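Local coordinates for mitogen-activated protein kinase kinase kinase 7 interacting protein 1 (PDB 2IRM) that probably acts as an adapter that binds the kinase TAK1 and triggers its autophosphorylation, and has a domain of the PP2C-type phosphatase fold, at residues A[18-23]-A[343-348]. Sequence-based numbering, arbitrary orientation.
Sequences GEAINQ and NSRDDV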
loop_
_atom_site.group_PDB
_atom_site.type_symbol
_atom_site.label_atom_id
_atom_site.label_comp_id
_atom_site.label_asym_id
_atom_site.label_seq_id
_atom_site.Cartn_x
_atom_site.Cartn_y
_atom_site.Cartn_z
ATOM N N GLY A 18 -2.044 3.990 13.820
ATOM C CA GLY A 18 -1.762 5.404 13.643
ATOM C C GLY A 18 -2.210 5.813 12.250
ATOM O O GLY A 18 -2.013 5.079 11.282
ATOM N N GLU A 19 -2.830 6.981 12.155
ATOM C CA GLU A 19 -3.291 7.505 10.883
ATOM C C GLU A 19 -3.048 8.992 10.835
ATOM O O GLU A 19 -3.283 9.707 11.814
ATOM C CB GLU A 19 -4.791 7.290 10.716
ATOM C CG GLU A 19 -5.245 5.881 10.361
ATOM C CD GLU A 19 -6.775 5.754 10.353
ATOM O OE1 GLU A 19 -7.456 6.488 11.106
ATOM O OE2 GLU A 19 -7.299 4.919 9.586
ATOM N N ALA A 20 -2.582 9.454 9.683
ATOM C CA ALA A 20 -2.626 10.874 9.362
ATOM C C ALA A 20 -3.205 11.040 7.963
ATOM O O ALA A 20 -2.845 10.316 7.025
ATOM C CB ALA A 20 -1.257 11.515 9.481
ATOM N N ILE A 21 -4.121 11.994 7.856
ATOM C CA ILE A 21 -4.908 12.223 6.660
ATOM C C ILE A 21 -4.074 12.934 5.611
ATOM O O ILE A 21 -3.212 13.738 5.944
ATOM C CB ILE A 21 -6.198 13.024 7.016
ATOM C CG1 ILE A 21 -6.938 13.512 5.770
ATOM C CG2 ILE A 21 -5.898 14.158 8.021
ATOM C CD1 ILE A 21 -7.820 12.466 5.144
ATOM N N ASN A 22 -4.325 12.622 4.342
ATOM C CA ASN A 22 -3.555 13.198 3.234
ATOM C C ASN A 22 -3.540 14.723 3.266
ATOM O O ASN A 22 -4.498 15.356 3.722
ATOM C CB ASN A 22 -4.061 12.683 1.879
ATOM C CG ASN A 22 -5.440 13.209 1.528
ATOM O OD1 ASN A 22 -5.599 14.366 1.145
ATOM N ND2 ASN A 22 -6.443 12.353 1.640
ATOM N N GLN A 23 -2.445 15.306 2.792
ATOM C CA GLN A 23 -2.304 16.758 2.793
ATOM C C GLN A 23 -1.695 17.300 1.516
ATOM O O GLN A 23 -0.842 16.660 0.903
ATOM C CB GLN A 23 -1.445 17.210 3.968
ATOM C CG GLN A 23 -2.134 17.137 5.314
ATOM C CD GLN A 23 -1.294 17.711 6.436
ATOM O OE1 GLN A 23 -1.808 18.009 7.506
ATOM N NE2 GLN A 23 0.001 17.869 6.198
ATOM N N ASN A 343 5.627 17.881 -2.363
ATOM C CA ASN A 343 4.846 19.035 -1.934
ATOM C C ASN A 343 3.510 18.600 -1.344
ATOM O O ASN A 343 2.610 19.416 -1.122
ATOM C CB ASN A 343 4.630 19.993 -3.106
ATOM C CG ASN A 343 3.635 19.468 -4.120
ATOM O OD1 ASN A 343 2.813 20.223 -4.628
ATOM N ND2 ASN A 343 3.697 18.170 -4.417
ATOM N N SER A 344 3.384 17.299 -1.101
ATOM C CA SER A 344 2.148 16.738 -0.591
ATOM C C SER A 344 2.383 15.516 0.279
ATOM O O SER A 344 3.508 15.055 0.470
ATOM C CB SER A 344 1.198 16.387 -1.746
ATOM O OG SER A 344 1.533 15.148 -2.356
ATOM N N ARG A 345 1.281 14.997 0.792
ATOM C CA ARG A 345 1.267 13.836 1.654
ATOM C C ARG A 345 0.049 13.015 1.264
ATOM O O ARG A 345 -1.046 13.560 1.049
ATOM C CB ARG A 345 1.155 14.288 3.112
ATOM C CG ARG A 345 1.247 13.184 4.145
ATOM C CD ARG A 345 0.346 13.491 5.323
ATOM N NE ARG A 345 0.940 14.463 6.226
ATOM C CZ ARG A 345 0.322 14.979 7.284
ATOM N NH1 ARG A 345 0.954 15.858 8.048
ATOM N NH2 ARG A 345 -0.925 14.630 7.580
ATOM N N ASP A 346 0.248 11.710 1.147
ATOM C CA ASP A 346 -0.875 10.805 0.945
ATOM C C ASP A 346 -1.299 10.336 2.318
ATOM O O ASP A 346 -0.657 10.676 3.308
ATOM C CB ASP A 346 -0.488 9.636 0.040
ATOM C CG ASP A 346 -0.061 10.088 -1.360
ATOM O OD1 ASP A 346 -0.672 11.045 -1.896
ATOM O OD2 ASP A 346 0.885 9.489 -1.923
ATOM N N ASP A 347 -2.388 9.586 2.399
ATOM C CA ASP A 347 -2.836 9.091 3.691
ATOM C C ASP A 347 -1.764 8.197 4.279
ATOM O O ASP A 347 -1.352 7.214 3.662
ATOM C CB ASP A 347 -4.150 8.349 3.552
ATOM C CG ASP A 347 -5.238 9.227 2.986
ATOM O OD1 ASP A 347 -5.851 9.978 3.776
ATOM O OD2 ASP A 347 -5.469 9.176 1.753
ATOM N N VAL A 348 -1.271 8.587 5.448
ATOM C CA VAL A 348 -0.280 7.797 6.161
ATOM C C VAL A 348 -1.028 6.828 7.065
ATOM O O VAL A 348 -1.957 7.229 7.783
ATOM C CB VAL A 348 0.664 8.687 6.999
ATOM C CG1 VAL A 348 1.588 7.838 7.855
ATOM C CG2 VAL A 348 1.475 9.604 6.098
#
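Arg345 N reaches Gln23 O at 2.7 Å and Gln23 N returns to Arg345 O; Val348 N reaches Ala20 O at 2.8 Å and Ala20 N returns to Val348 O. These two pairs of backbone hydrogen bonds join 18-23 to 343-348 as antiparallel strands. Two residues separate the bridges on each strand, and this interruption is spanned by side chains. Asp347 OD1 accepts from both Asn22 N (3.1 Å) and Asn22 ND2 (3.2 Å), which approach from one face of the carboxylate; the amide stands nearly perpendicular to it, at 88°. With chi1 at 69°, Asn22 CG lies between backbone N and carbonyl carbon, bringing ND2 beside its own N-H. Asp347 OD2 also accepts from Arg38 N, which further fixes the carboxylate. On the other side of the break, Arg345 bends back so that NH2 donates to Ile21 O at 3.0 Å, while the Gln23 amide stacks on one guanidinium face, the planes 19° apart. Ala20 CB and Val348 CB pack at 4.2 Å. Ala20, Arg345 and Val348 all rest on Val323 of helix 311-334, whereas Ile21 and Gln23 touch Glu33. N-terminal strand 15-25 and C-terminal strand 344-354 are inner neighbours in one PP2C-fold sheet, between 31-33 and 268-274.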